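Local coordinates for protein endonuclease V isoform X2 (Ciona intestinalis, PDB 6OZI) that probably cleaves inosine-containing nucleic acid, chiefly RNA, with the help of metal ions, through an RNase H-like fold, at residues E7-W12 and S83-F88. The protein carries 1 engineered substitution. Residues are numbered along the deposited sequence; the frame is centred on the assembly and turned at random.
Sequences EQIAEW and SSYLAF. With nucleotides of chain C.
Trp-12 lays its indole flat against the ring of Phe-88. The five-membered ring and the phenyl ring stack face to face, centroids 3.6 Å apart and planes only 15° from parallel, with Trp-12 CD1 lying over the centre of the phenyl ring. The CB of Trp-12 points toward 83-88, and with CG anti to the carbonyl carbon (chi1 -77°) the indole is turned so that one face lies on Phe-88; the CG of Gln-8, one turn earlier, rests on its other face. Tyr-85 meets the six-membered part of the indole instead. Its ring is tilted by 33°, neither stacked nor edge-on, and the closest approach is Trp-12 CE3 to Tyr-85 CD1 at 3.5 Å. Ile-9 crosses Tyr-85 at about a right angle: its CD1 makes a CH-pi contact over the phenol face, 4.2 Å from the centroid, while CG2 touches the hydroxyl. That hydroxyl is hydrogen-bonded to Asn-13, so the phenol is tied to the same helix it packs on. Cutting Trp-12 back to an alanine is likely to open a gap between helix 6-19 and the rings of Phe-88 and Tyr-85, costing Phe-88 its stacking partner.

The cluster sits on the segment whose backbone binds the deoxyinosine of chain C: Ser-84 N donates to its N7 at 2.8 Å, nearly straight, and Leu-86 N makes a longer bond to O6. Helix 6-19 packs here against the start of helix 86-104, just after the loop that follows strand 67-76, while His-131 of helix 128-136 meets Phe-88 edge-to-face.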
loop_
_atom_site.group_PDB
_atom_site.type_symbol
_atom_site.label_atom_id
_atom_site.label_comp_id
_atom_site.label_asym_id
_atom_site.label_seq_id
_atom_site.Cartn_x
_atom_site.Cartn_y
_atom_site.Cartn_z
ATOM N N GLU A 7 14.934 -19.733 28.026
ATOM C CA GLU A 7 15.313 -18.984 29.217
ATOM C C GLU A 7 14.878 -17.531 29.108
ATOM O O GLU A 7 14.429 -16.934 30.091
ATOM C CB GLU A 7 16.825 -19.066 29.430
ATOM C CG GLU A 7 17.384 -20.472 29.400
ATOM C CD GLU A 7 18.872 -20.503 29.686
ATOM O OE1 GLU A 7 19.485 -19.416 29.768
ATOM O OE2 GLU A 7 19.432 -21.613 29.814
ATOM N N GLN A 8 14.995 -16.947 27.916
ATOM C CA GLN A 8 14.564 -15.566 27.736
ATOM C C GLN A 8 13.061 -15.431 27.923
ATOM O O GLN A 8 12.591 -14.450 28.512
ATOM C CB GLN A 8 14.987 -15.056 26.359
ATOM C CG GLN A 8 14.709 -13.578 26.156
ATOM C CD GLN A 8 15.523 -12.703 27.095
ATOM O OE1 GLN A 8 16.743 -12.599 26.962
ATOM N NE2 GLN A 8 14.847 -12.080 28.062
ATOM N N ILE A 9 12.292 -16.404 27.426
ATOM C CA ILE A 9 10.847 -16.405 27.651
ATOM C C ILE A 9 10.550 -16.493 29.141
ATOM O O ILE A 9 9.653 -15.810 29.652
ATOM C CB ILE A 9 10.180 -17.561 26.878
ATOM C CG1 ILE A 9 10.368 -17.406 25.366
ATOM C CG2 ILE A 9 8.701 -17.662 27.232
ATOM C CD1 ILE A 9 9.494 -16.360 24.736
ATOM N N ALA A 10 11.292 -17.339 29.863
ATOM C CA ALA A 10 11.086 -17.447 31.305
ATOM C C ALA A 10 11.353 -16.115 32.000
ATOM O O ALA A 10 10.554 -15.662 32.833
ATOM C CB ALA A 10 11.979 -18.549 31.876
ATOM N N GLU A 11 12.471 -15.466 31.656
ATOM C CA GLU A 11 12.808 -14.165 32.230
ATOM C C GLU A 11 11.737 -13.122 31.922
ATOM O O GLU A 11 11.337 -12.345 32.803
ATOM C CB GLU A 11 14.163 -13.707 31.694
ATOM C CG GLU A 11 14.674 -12.417 32.290
ATOM C CD GLU A 11 15.978 -11.964 31.652
ATOM O OE1 GLU A 11 16.936 -12.770 31.583
ATOM O OE2 GLU A 11 16.033 -10.803 31.193
ATOM N N TRP A 12 11.266 -13.089 30.673
ATOM C CA TRP A 12 10.227 -12.143 30.280
ATOM C C TRP A 12 8.944 -12.376 31.070
ATOM O O TRP A 12 8.314 -11.424 31.555
ATOM C CB TRP A 12 9.970 -12.266 28.777
ATOM C CG TRP A 12 11.010 -11.606 27.918
ATOM C CD1 TRP A 12 11.925 -10.677 28.312
ATOM C CD2 TRP A 12 11.250 -11.841 26.527
ATOM N NE1 TRP A 12 12.701 -10.295 27.247
ATOM C CE2 TRP A 12 12.311 -10.998 26.138
ATOM C CE3 TRP A 12 10.657 -12.669 25.566
ATOM C CZ2 TRP A 12 12.801 -10.963 24.833
ATOM C CZ3 TRP A 12 11.143 -12.635 24.274
ATOM C CH2 TRP A 12 12.209 -11.790 23.919
ATOM N N SER A 83 4.361 -12.583 19.941
ATOM C CA SER A 83 3.136 -12.167 20.612
ATOM C C SER A 83 3.241 -12.457 22.104
ATOM O O SER A 83 3.804 -13.475 22.517
ATOM C CB SER A 83 1.912 -12.863 20.012
ATOM O OG SER A 83 1.987 -14.264 20.174
ATOM N N SER A 84 2.708 -11.538 22.906
ATOM C CA SER A 84 2.771 -11.456 24.364
ATOM C C SER A 84 4.094 -10.866 24.850
ATOM O O SER A 84 4.237 -10.659 26.067
ATOM C CB SER A 84 2.545 -12.808 25.063
ATOM O OG SER A 84 1.232 -13.280 24.828
ATOM N N TYR A 85 5.039 -10.531 23.957
ATOM C CA TYR A 85 6.348 -10.013 24.352
ATOM C C TYR A 85 6.758 -8.789 23.532
ATOM O O TYR A 85 7.952 -8.503 23.397
ATOM C CB TYR A 85 7.412 -11.107 24.246
ATOM C CG TYR A 85 7.054 -12.330 25.053
ATOM C CD1 TYR A 85 7.305 -12.382 26.415
ATOM C CD2 TYR A 85 6.439 -13.428 24.455
ATOM C CE1 TYR A 85 6.960 -13.498 27.162
ATOM C CE2 TYR A 85 6.090 -14.551 25.196
ATOM C CZ TYR A 85 6.347 -14.577 26.543
ATOM O OH TYR A 85 6.010 -15.682 27.286
ATOM N N LEU A 86 5.779 -8.050 22.999
ATOM C CA LEU A 86 6.060 -6.865 22.190
ATOM C C LEU A 86 6.837 -5.816 22.982
ATOM O O LEU A 86 7.669 -5.075 22.417
ATOM C CB LEU A 86 4.735 -6.286 21.677
ATOM C CG LEU A 86 4.731 -4.987 20.872
ATOM C CD1 LEU A 86 5.556 -5.149 19.595
ATOM C CD2 LEU A 86 3.306 -4.556 20.544
ATOM N N ALA A 87 6.572 -5.746 24.292
ATOM C CA ALA A 87 7.165 -4.716 25.133
ATOM C C ALA A 87 8.681 -4.782 25.092
ATOM O O ALA A 87 9.352 -3.756 24.970
ATOM C CB ALA A 87 6.660 -4.858 26.567
ATOM N N PHE A 88 9.244 -5.983 25.206
ATOM C CA PHE A 88 10.696 -6.093 25.222
ATOM C C PHE A 88 11.299 -5.713 23.881
ATOM O O PHE A 88 12.478 -5.349 23.822
ATOM C CB PHE A 88 11.087 -7.508 25.652
ATOM C CG PHE A 88 10.494 -7.903 26.980
ATOM C CD1 PHE A 88 11.083 -7.487 28.164
ATOM C CD2 PHE A 88 9.329 -8.651 27.047
ATOM C CE1 PHE A 88 10.538 -7.828 29.389
ATOM C CE2 PHE A 88 8.775 -8.992 28.272
ATOM C CZ PHE A 88 9.383 -8.580 29.440
ATOM P P DI C 5 -1.130 -11.554 17.120
ATOM O OP1 DI C 5 -2.018 -11.724 15.918
ATOM O OP2 DI C 5 0.330 -11.702 16.771
ATOM O "O5'" DI C 5 -1.448 -10.129 17.886
ATOM C "C5'" DI C 5 -2.734 -9.563 17.832
ATOM C "C4'" DI C 5 -2.669 -8.112 18.277
ATOM O "O4'" DI C 5 -2.191 -8.091 19.825
ATOM C "C3'" DI C 5 -1.794 -7.413 17.579
ATOM O "O3'" DI C 5 -2.281 -6.019 17.324
ATOM C "C2'" DI C 5 -0.517 -7.324 18.450
ATOM C "C1'" DI C 5 -1.056 -7.433 19.890
ATOM N N9 DI C 5 -0.066 -8.157 20.703
ATOM C C8 DI C 5 0.563 -9.342 20.673
ATOM N N7 DI C 5 1.389 -9.375 21.741
ATOM C C5 DI C 5 1.267 -8.235 22.402
ATOM C C6 DI C 5 1.939 -7.709 23.669
ATOM O O6 DI C 5 2.742 -8.356 24.249
ATOM N N1 DI C 5 1.605 -6.416 24.153
ATOM C C2 DI C 5 0.645 -5.610 23.457
ATOM N N3 DI C 5 0.014 -6.113 22.250
ATOM C C4 DI C 5 0.361 -7.466 21.749
#